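Local coordinates for protein necrotic enteritis toxin B (Clostridium perfringens, PDB 4I0N) that is a pore-forming toxin of the leukocidin/hemolysin family with an alpha-hemolysin fold, which probably assembles into membrane pores as its relatives do, at residues K38-G43 / N59-I64; R86-S91 / I240-R245; N145-E150 / N223-L228. One frame throughout, in Å; residues are numbered along the deposited sequence.

Interaction 1 (K38-G43 / N59-I64); sequences KATLSG and NLEGFI
Lys-38 and Phe-63 face each other as an antiparallel hydrogen-bonded pair, with Lys-38 N to Phe-63 O at 2.9 Å and Phe-63 N to Lys-38 O at 3.0 Å. Their side chains run side by side and point the same way. The lysine's methylenes stay extended until the last torsion (chi4 65°) turns the ammonium over; Lys-38 NZ then lies obliquely 3.9 Å from Phe-63 CD2 and bonds to Gly-36 O. A long, flexible lysine suits this exposed position, since its chain carries NZ both to the flank of the ring and to that carbonyl. Next to the pair, Gly-62 CA comes within 3.0 Å of Lys-38 O, an approach and a fully extended backbone that a residue lacking CB accommodates easily.

Asn-59 anchors the other end through two bonds with Ser-42, the shorter being Asn-59 N to Ser-42 O at 2.7 Å. On the same face, a water 2.7 Å from Ser-42 OG also bonds to Glu-61 OE1 and Asn-59 O, so small and long polar side chains share one solvent bridge; Ser-42 OG bonds to Ser-29 OG as well. With CG anti to its own N (chi1 -179°), Asn-59 directs its amide toward the next strand, where OD1 accepts from Asn-223 ND2.

The opposite face is apolar: Ala-39, Leu-41 and Leu-60 turn their small or branched hydrocarbon groups to the sandwich core, against strands 76-92, 236-255 and 258-279. In their own sheet, strands 37-47 and 53-65 form a hairpin, flanked by strand 21-34 on one side and strand 219-231 on the other.

Interaction 2 (R86-S91 / I240-R245); sequences RINVKS and IVEYQR
Glu-242 reaches across to two partners on the neighbouring strand, Asn-88 and Lys-90. Its CG stands beside its own backbone N (chi1 -53°), and the chain beyond is extended, which carries the carboxylate over the other strand. Asn-88, directly opposite, lies obliquely to it: Asn-88 ND2 donates to Glu-242 OE1 at 2.9 Å on the anti side, nearly within the plane of its own amide, while amide and carboxylate planes stand 64° apart. Lys-90 approaches roughly at right angles to the asparagine, its chain extended beyond CG, and its NZ makes a salt bridge to Glu-242 OE2 at 2.7 Å, on the syn side but tilted from the carboxylate plane. Each oxygen thus has its own donor, which fixes the rotation of this buried group and probably steadies its negative charge. Asn-88 suits the place because it is both donor and acceptor: its OD1 bonds to Ser-167 OG. A magnesium ion is bound about 4 Å from the Glu-242 side chain, measured between nearest atoms.

Arg-86 and Gln-244 run alongside each other, CB to CB 4.1 Å, with guanidinium and amide planes 78° apart. A weakly held water also links Arg-86 NH1, Gln-244 OE1 and Asn-88 ND2, while the arginine's stronger tie is its salt bridge to Asp-169.

On the reverse face, Ile-87 CG1 meets Tyr-243 CD1 obliquely at 3.9 Å, branched aliphatic against aromatic, and the beta-branched Val-89 and Val-241 form the next non-hydrogen-bonded pair. This apolar face packs on Leu-60 and Ile-64 of strand 53-65 and on strand 219-231. Within their own antiparallel sheet, strands 76-92 and 236-255 are neighbours, bordered by strand 165-172 and strand 258-279 respectively.

Interaction 3 (N145-E150 / N223-L228); sequences NTISYE and NMALAL
The ring of Tyr-149 presents its edge to Asn-223 O, which lies near the ring plane 3.3 Å from Tyr-149 CD2. With CG between the backbone N and carbonyl carbon (chi1 63°), the ring is turned in toward strand 219-231, where Met-224 CE approaches obliquely, 4.2 Å from Tyr-149 CE2. It also meets Phe-220 edge-to-face, and its hydroxyl bonds to Thr-156. The other flat group, the Asn-223 amide, works at both ends: Ser-148 N donates to Asn-223 OD1 at 2.9 Å from above the carbonyl plane, 38° out of it, while ND2 serves Leu-60 O. Asparagine suits this junction because one amide offers an acceptor to strand 144-150 and a donor to strand 53-65.

Ile-147 packs alongside Asn-223, its CG2 3.6 Å from Ala-225 CB, where a small methyl permits close approach. Its CD1 lies 3.4 Å from Asn-223 O, a buried carbonyl oxygen with no hydrogen-bond partner in the model.

The strands run roughly antiparallel but do not pair backbone to backbone. Strand 144-150 is an edge strand of a separate three-stranded sheet that lies against the sandwich, consistent with the folded pre-stem of a monomeric leukocidin/hemolysin toxin.

Overall arrangement
The three contacts cluster in the middle of the molecule. The centres of interactions 1 and 2 are 11 Å apart, those of interactions 1 and 3 are 9 Å apart, and those of interactions 2 and 3 are 14 Å apart. Interaction 1 closes first along the chain; interaction 3 is nested within the long loop closed by interaction 2. Interactions 1 and 2 belong to the two facing sheets of the sandwich, joined where Tyr-243 OH lies 2.7 Å from Lys-38 O, a probable hydrogen bond. Strand 219-231 neighbours 53-65 in the first sheet and carries the third layer, strand 144-150. The sandwich thus bears a separately paired strand, as expected if that region rearranges during pore formation.

Interaction 1 (K38-G43 / N59-I64)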
loop_
_atom_site.group_PDB
_atom_site.type_symbol
_atom_site.label_atom_id
_atom_site.label_comp_id
_atom_site.label_asym_id
_atom_site.label_seq_id
_atom_site.Cartn_x
_atom_site.Cartn_y
_atom_site.Cartn_z
ATOM N N LYS A 38 -8.683 -2.285 -5.487
ATOM C CA LYS A 38 -8.538 -3.729 -5.723
ATOM C C LYS A 38 -7.638 -4.384 -4.688
ATOM O O LYS A 38 -6.618 -3.824 -4.313
ATOM C CB LYS A 38 -7.920 -3.961 -7.103
ATOM C CG LYS A 38 -8.706 -3.347 -8.232
ATOM C CD LYS A 38 -8.002 -3.567 -9.581
ATOM C CE LYS A 38 -8.729 -2.815 -10.706
ATOM N NZ LYS A 38 -8.651 -1.333 -10.475
ATOM N N ALA A 39 -8.007 -5.579 -4.245
ATOM C CA ALA A 39 -7.151 -6.377 -3.361
ATOM C C ALA A 39 -7.145 -7.805 -3.836
ATOM O O ALA A 39 -8.219 -8.452 -3.914
ATOM C CB ALA A 39 -7.647 -6.326 -1.941
ATOM N N THR A 40 -5.937 -8.304 -4.123
ATOM C CA THR A 40 -5.742 -9.719 -4.415
ATOM C C THR A 40 -4.858 -10.279 -3.324
ATOM O O THR A 40 -3.745 -9.783 -3.115
ATOM C CB THR A 40 -5.063 -9.922 -5.784
ATOM O OG1 THR A 40 -5.954 -9.481 -6.821
ATOM C CG2 THR A 40 -4.731 -11.417 -6.020
ATOM N N LEU A 41 -5.356 -11.295 -2.629
ATOM C CA LEU A 41 -4.595 -11.931 -1.544
ATOM C C LEU A 41 -4.285 -13.362 -1.961
ATOM O O LEU A 41 -5.204 -14.164 -2.200
ATOM C CB LEU A 41 -5.382 -11.910 -0.218
ATOM C CG LEU A 41 -4.582 -12.339 1.018
ATOM C CD1 LEU A 41 -3.430 -11.363 1.308
ATOM C CD2 LEU A 41 -5.495 -12.427 2.220
ATOM N N SER A 42 -2.993 -13.667 -2.086
ATOM C CA SER A 42 -2.553 -14.993 -2.520
ATOM C C SER A 42 -1.790 -15.628 -1.388
ATOM O O SER A 42 -1.098 -14.941 -0.626
ATOM C CB SER A 42 -1.643 -14.919 -3.755
ATOM O OG SER A 42 -2.325 -14.230 -4.786
ATOM N N GLY A 43 -1.901 -16.948 -1.286
ATOM C CA GLY A 43 -1.299 -17.657 -0.160
ATOM C C GLY A 43 -0.524 -18.877 -0.589
ATOM O O GLY A 43 -0.899 -19.564 -1.553
ATOM N N ASN A 59 0.619 -12.922 0.018
ATOM C CA ASN A 59 1.060 -11.836 -0.838
ATOM C C ASN A 59 -0.151 -10.970 -1.143
ATOM O O ASN A 59 -1.133 -11.474 -1.659
ATOM C CB ASN A 59 1.622 -12.413 -2.141
ATOM C CG ASN A 59 2.142 -11.332 -3.099
ATOM O OD1 ASN A 59 3.049 -10.590 -2.780
ATOM N ND2 ASN A 59 1.581 -11.284 -4.288
ATOM N N LEU A 60 -0.083 -9.688 -0.806
ATOM C CA LEU A 60 -1.163 -8.749 -1.129
ATOM C C LEU A 60 -0.757 -7.912 -2.339
ATOM O O LEU A 60 0.320 -7.289 -2.330
ATOM C CB LEU A 60 -1.457 -7.826 0.076
ATOM C CG LEU A 60 -2.350 -6.626 -0.260
ATOM C CD1 LEU A 60 -3.763 -7.090 -0.660
ATOM C CD2 LEU A 60 -2.423 -5.634 0.925
ATOM N N GLU A 61 -1.587 -7.912 -3.383
ATOM C CA GLU A 61 -1.395 -7.002 -4.506
ATOM C C GLU A 61 -2.664 -6.242 -4.710
ATOM O O GLU A 61 -3.761 -6.795 -4.571
ATOM C CB GLU A 61 -1.139 -7.769 -5.804
ATOM C CG GLU A 61 0.024 -8.658 -5.785
ATOM C CD GLU A 61 -0.025 -9.567 -6.984
ATOM O OE1 GLU A 61 -0.529 -10.702 -6.845
ATOM O OE2 GLU A 61 0.369 -9.106 -8.076
ATOM N N GLY A 62 -2.539 -4.981 -5.075
ATOM C CA GLY A 62 -3.755 -4.218 -5.219
ATOM C C GLY A 62 -3.588 -2.922 -5.947
ATOM O O GLY A 62 -2.568 -2.669 -6.599
ATOM N N PHE A 63 -4.624 -2.110 -5.848
ATOM C CA PHE A 63 -4.605 -0.821 -6.486
ATOM C C PHE A 63 -5.513 0.133 -5.736
ATOM O O PHE A 63 -6.643 -0.226 -5.369
ATOM C CB PHE A 63 -5.058 -0.919 -7.934
ATOM C CG PHE A 63 -4.916 0.368 -8.683
ATOM C CD1 PHE A 63 -3.643 0.815 -9.089
ATOM C CD2 PHE A 63 -6.023 1.161 -8.943
ATOM C CE1 PHE A 63 -3.507 2.022 -9.777
ATOM C CE2 PHE A 63 -5.892 2.378 -9.641
ATOM C CZ PHE A 63 -4.627 2.808 -10.049
ATOM N N ILE A 64 -5.007 1.350 -5.530
ATOM C CA ILE A 64 -5.793 2.435 -4.953
ATOM C C ILE A 64 -5.747 3.610 -5.944
ATOM O O ILE A 64 -4.662 4.180 -6.178
ATOM C CB ILE A 64 -5.266 2.895 -3.560
ATOM C CG1 ILE A 64 -5.191 1.734 -2.562
ATOM C CG2 ILE A 64 -6.140 4.029 -3.013
ATOM C CD1 ILE A 64 -4.299 1.993 -1.299
HETATM O O HOH W 1 -1.447 -11.687 -4.520
#

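Interaction 2 (R86-S91 / I240-R245)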
loop_
_atom_site.group_PDB
_atom_site.type_symbol
_atom_site.label_atom_id
_atom_site.label_comp_id
_atom_site.label_asym_id
_atom_site.label_seq_id
_atom_site.Cartn_x
_atom_site.Cartn_y
_atom_site.Cartn_z
ATOM N N ARG A 86 -2.377 4.686 2.940
ATOM C CA ARG A 86 -2.149 3.809 4.087
ATOM C C ARG A 86 -2.732 2.429 3.823
ATOM O O ARG A 86 -3.897 2.295 3.381
ATOM C CB ARG A 86 -2.783 4.373 5.346
ATOM C CG ARG A 86 -2.524 3.460 6.573
ATOM C CD ARG A 86 -2.943 4.160 7.861
ATOM N NE ARG A 86 -2.049 5.272 8.147
ATOM C CZ ARG A 86 -2.205 6.141 9.146
ATOM N NH1 ARG A 86 -3.231 6.038 9.979
ATOM N NH2 ARG A 86 -1.322 7.122 9.312
ATOM N N ILE A 87 -1.922 1.408 4.091
ATOM C CA ILE A 87 -2.352 0.022 3.879
ATOM C C ILE A 87 -2.209 -0.669 5.226
ATOM O O ILE A 87 -1.126 -0.699 5.794
ATOM C CB ILE A 87 -1.497 -0.686 2.785
ATOM C CG1 ILE A 87 -1.822 -0.128 1.386
ATOM C CG2 ILE A 87 -1.725 -2.228 2.785
ATOM C CD1 ILE A 87 -1.004 1.060 0.972
ATOM N N ASN A 88 -3.312 -1.224 5.731
ATOM C CA ASN A 88 -3.259 -1.998 6.965
ATOM C C ASN A 88 -3.626 -3.431 6.615
ATOM O O ASN A 88 -4.590 -3.667 5.870
ATOM C CB ASN A 88 -4.260 -1.490 7.996
ATOM C CG ASN A 88 -4.048 -0.042 8.392
ATOM O OD1 ASN A 88 -2.931 0.469 8.434
ATOM N ND2 ASN A 88 -5.141 0.627 8.703
ATOM N N VAL A 89 -2.864 -4.379 7.146
ATOM C CA VAL A 89 -3.223 -5.770 7.004
ATOM C C VAL A 89 -3.359 -6.317 8.430
ATOM O O VAL A 89 -2.392 -6.310 9.188
ATOM C CB VAL A 89 -2.167 -6.544 6.184
ATOM C CG1 VAL A 89 -2.555 -7.993 6.080
ATOM C CG2 VAL A 89 -2.028 -5.952 4.758
ATOM N N LYS A 90 -4.561 -6.763 8.793
ATOM C CA LYS A 90 -4.842 -7.206 10.150
ATOM C C LYS A 90 -5.139 -8.686 10.140
ATOM O O LYS A 90 -5.786 -9.172 9.232
ATOM C CB LYS A 90 -6.033 -6.456 10.757
ATOM C CG LYS A 90 -5.754 -4.971 10.992
ATOM C CD LYS A 90 -7.020 -4.283 11.486
ATOM C CE LYS A 90 -6.789 -2.800 11.720
ATOM N NZ LYS A 90 -8.085 -2.123 12.069
ATOM N N SER A 91 -4.610 -9.401 11.126
ATOM C CA SER A 91 -4.949 -10.803 11.322
ATOM C C SER A 91 -5.840 -10.919 12.570
ATOM O O SER A 91 -5.598 -10.269 13.604
ATOM C CB SER A 91 -3.690 -11.641 11.491
ATOM O OG SER A 91 -4.017 -13.000 11.672
ATOM N N ILE A 240 -7.848 -8.922 7.223
ATOM C CA ILE A 240 -8.554 -7.723 6.798
ATOM C C ILE A 240 -7.549 -6.791 6.140
ATOM O O ILE A 240 -6.540 -6.431 6.738
ATOM C CB ILE A 240 -9.245 -7.006 7.985
ATOM C CG1 ILE A 240 -10.139 -7.995 8.762
ATOM C CG2 ILE A 240 -10.051 -5.786 7.485
ATOM C CD1 ILE A 240 -10.389 -7.615 10.202
ATOM N N VAL A 241 -7.818 -6.413 4.898
ATOM C CA VAL A 241 -6.963 -5.464 4.168
ATOM C C VAL A 241 -7.715 -4.141 4.180
ATOM O O VAL A 241 -8.834 -4.089 3.672
ATOM C CB VAL A 241 -6.784 -5.915 2.711
ATOM C CG1 VAL A 241 -5.964 -4.870 1.912
ATOM C CG2 VAL A 241 -6.060 -7.269 2.652
ATOM N N GLU A 242 -7.128 -3.103 4.788
ATOM C CA GLU A 242 -7.752 -1.777 4.889
ATOM C C GLU A 242 -6.917 -0.820 4.065
ATOM O O GLU A 242 -5.691 -0.760 4.229
ATOM C CB GLU A 242 -7.827 -1.259 6.328
ATOM C CG GLU A 242 -8.474 -2.221 7.305
ATOM C CD GLU A 242 -8.419 -1.722 8.734
ATOM O OE1 GLU A 242 -7.651 -0.758 9.045
ATOM O OE2 GLU A 242 -9.159 -2.301 9.558
ATOM N N TYR A 243 -7.581 -0.112 3.161
ATOM C CA TYR A 243 -6.928 0.895 2.342
ATOM C C TYR A 243 -7.499 2.260 2.696
ATOM O O TYR A 243 -8.715 2.435 2.793
ATOM C CB TYR A 243 -7.271 0.652 0.881
ATOM C CG TYR A 243 -6.696 -0.548 0.211
ATOM C CD1 TYR A 243 -5.469 -1.109 0.587
ATOM C CD2 TYR A 243 -7.354 -1.076 -0.902
ATOM C CE1 TYR A 243 -4.926 -2.187 -0.135
ATOM C CE2 TYR A 243 -6.823 -2.131 -1.620
ATOM C CZ TYR A 243 -5.634 -2.696 -1.241
ATOM O OH TYR A 243 -5.169 -3.751 -2.002
ATOM N N GLN A 244 -6.618 3.237 2.852
ATOM C CA GLN A 244 -7.028 4.593 3.190
ATOM C C GLN A 244 -6.207 5.545 2.344
ATOM O O GLN A 244 -5.006 5.346 2.172
ATOM C CB GLN A 244 -6.778 4.789 4.680
ATOM C CG GLN A 244 -7.455 5.939 5.336
ATOM C CD GLN A 244 -7.616 5.657 6.834
ATOM O OE1 GLN A 244 -7.051 4.694 7.365
ATOM N NE2 GLN A 244 -8.384 6.466 7.495
ATOM N N ARG A 245 -6.845 6.573 1.787
ATOM C CA ARG A 245 -6.113 7.525 0.984
ATOM C C ARG A 245 -6.375 8.909 1.560
ATOM O O ARG A 245 -7.523 9.339 1.603
ATOM C CB ARG A 245 -6.564 7.444 -0.482
ATOM C CG ARG A 245 -5.622 8.211 -1.432
ATOM C CD ARG A 245 -6.212 8.463 -2.827
ATOM N NE ARG A 245 -7.405 9.313 -2.736
ATOM C CZ ARG A 245 -8.597 8.979 -3.222
ATOM N NH1 ARG A 245 -8.759 7.848 -3.920
ATOM N NH2 ARG A 245 -9.624 9.805 -3.045
HETATM O O HOH W 2 -5.633 3.719 10.226
#

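Interaction 3 (N145-E150 / N223-L228)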
loop_
_atom_site.group_PDB
_atom_site.type_symbol
_atom_site.label_atom_id
_atom_site.label_comp_id
_atom_site.label_asym_id
_atom_site.label_seq_id
_atom_site.Cartn_x
_atom_site.Cartn_y
_atom_site.Cartn_z
ATOM N N ASN A 145 8.053 -15.431 -1.164
ATOM C CA ASN A 145 7.164 -14.492 -1.825
ATOM C C ASN A 145 7.973 -13.234 -2.082
ATOM O O ASN A 145 8.621 -12.717 -1.172
ATOM C CB ASN A 145 5.952 -14.187 -0.941
ATOM C CG ASN A 145 4.859 -15.245 -1.046
ATOM O OD1 ASN A 145 5.057 -16.326 -1.615
ATOM N ND2 ASN A 145 3.698 -14.938 -0.489
ATOM N N THR A 146 7.961 -12.752 -3.315
ATOM C CA THR A 146 8.713 -11.552 -3.661
ATOM C C THR A 146 7.716 -10.426 -3.930
ATOM O O THR A 146 6.675 -10.651 -4.570
ATOM C CB THR A 146 9.608 -11.773 -4.895
ATOM O OG1 THR A 146 10.567 -12.805 -4.615
ATOM C CG2 THR A 146 10.382 -10.488 -5.239
ATOM N N ILE A 147 7.996 -9.237 -3.399
ATOM C CA ILE A 147 7.155 -8.077 -3.670
ATOM C C ILE A 147 7.892 -7.080 -4.548
ATOM O O ILE A 147 9.120 -7.043 -4.576
ATOM C CB ILE A 147 6.695 -7.342 -2.379
ATOM C CG1 ILE A 147 7.916 -6.748 -1.653
ATOM C CG2 ILE A 147 5.867 -8.285 -1.490
ATOM C CD1 ILE A 147 7.568 -5.631 -0.684
ATOM N N SER A 148 7.123 -6.261 -5.255
ATOM C CA SER A 148 7.681 -5.253 -6.151
ATOM C C SER A 148 6.642 -4.186 -6.394
ATOM O O SER A 148 5.505 -4.488 -6.786
ATOM C CB SER A 148 8.061 -5.887 -7.509
ATOM O OG SER A 148 8.440 -4.884 -8.440
ATOM N N TYR A 149 7.018 -2.933 -6.152
ATOM C CA TYR A 149 6.203 -1.812 -6.602
ATOM C C TYR A 149 7.029 -0.564 -6.779
ATOM O O TYR A 149 8.152 -0.490 -6.296
ATOM C CB TYR A 149 5.003 -1.548 -5.662
ATOM C CG TYR A 149 5.348 -1.143 -4.247
ATOM C CD1 TYR A 149 5.650 0.206 -3.922
ATOM C CD2 TYR A 149 5.378 -2.090 -3.228
ATOM C CE1 TYR A 149 5.912 0.580 -2.591
ATOM C CE2 TYR A 149 5.660 -1.730 -1.892
ATOM C CZ TYR A 149 5.935 -0.404 -1.591
ATOM O OH TYR A 149 6.201 -0.062 -0.282
ATOM N N GLU A 150 6.486 0.392 -7.519
ATOM C CA GLU A 150 7.143 1.680 -7.668
ATOM C C GLU A 150 6.405 2.787 -6.884
ATOM O O GLU A 150 5.167 2.750 -6.707
ATOM C CB GLU A 150 7.305 2.045 -9.150
ATOM C CG GLU A 150 6.007 2.380 -9.836
ATOM C CD GLU A 150 6.187 2.832 -11.269
ATOM O OE1 GLU A 150 7.326 3.193 -11.669
ATOM O OE2 GLU A 150 5.170 2.818 -11.991
ATOM N N ASN A 223 2.107 -3.727 -3.020
ATOM C CA ASN A 223 2.490 -5.143 -3.026
ATOM C C ASN A 223 3.261 -5.331 -1.731
ATOM O O ASN A 223 4.364 -4.802 -1.577
ATOM C CB ASN A 223 3.352 -5.493 -4.258
ATOM C CG ASN A 223 3.575 -7.017 -4.454
ATOM O OD1 ASN A 223 4.446 -7.406 -5.242
ATOM N ND2 ASN A 223 2.799 -7.869 -3.765
ATOM N N MET A 224 2.642 -6.031 -0.787
ATOM C CA MET A 224 3.245 -6.310 0.500
ATOM C C MET A 224 3.092 -7.794 0.750
ATOM O O MET A 224 2.271 -8.451 0.118
ATOM C CB MET A 224 2.583 -5.526 1.644
ATOM C CG MET A 224 2.863 -4.046 1.652
ATOM S SD MET A 224 1.786 -3.126 0.511
ATOM C CE MET A 224 2.449 -1.465 0.744
ATOM N N ALA A 225 3.869 -8.329 1.672
ATOM C CA ALA A 225 3.763 -9.756 1.957
ATOM C C ALA A 225 3.995 -10.035 3.428
ATOM O O ALA A 225 4.665 -9.261 4.123
ATOM C CB ALA A 225 4.739 -10.558 1.088
ATOM N N LEU A 226 3.446 -11.149 3.905
ATOM C CA LEU A 226 3.690 -11.511 5.280
ATOM C C LEU A 226 3.707 -13.009 5.484
ATOM O O LEU A 226 3.366 -13.772 4.564
ATOM C CB LEU A 226 2.668 -10.828 6.190
ATOM C CG LEU A 226 1.192 -11.105 5.989
ATOM C CD1 LEU A 226 0.851 -12.538 6.405
ATOM C CD2 LEU A 226 0.411 -10.101 6.848
ATOM N N ALA A 227 4.138 -13.431 6.676
ATOM C CA ALA A 227 4.072 -14.830 7.051
ATOM C C ALA A 227 3.156 -14.908 8.264
ATOM O O ALA A 227 3.360 -14.164 9.242
ATOM C CB ALA A 227 5.472 -15.375 7.415
ATOM N N LEU A 228 2.162 -15.793 8.194
ATOM C CA LEU A 228 1.291 -16.096 9.331
ATOM C C LEU A 228 1.672 -17.421 9.902
ATOM O O LEU A 228 1.918 -18.387 9.150
ATOM C CB LEU A 228 -0.175 -16.234 8.903
ATOM C CG LEU A 228 -1.036 -15.035 8.590
ATOM C CD1 LEU A 228 -2.429 -15.524 8.164
ATOM C CD2 LEU A 228 -1.150 -14.161 9.833
#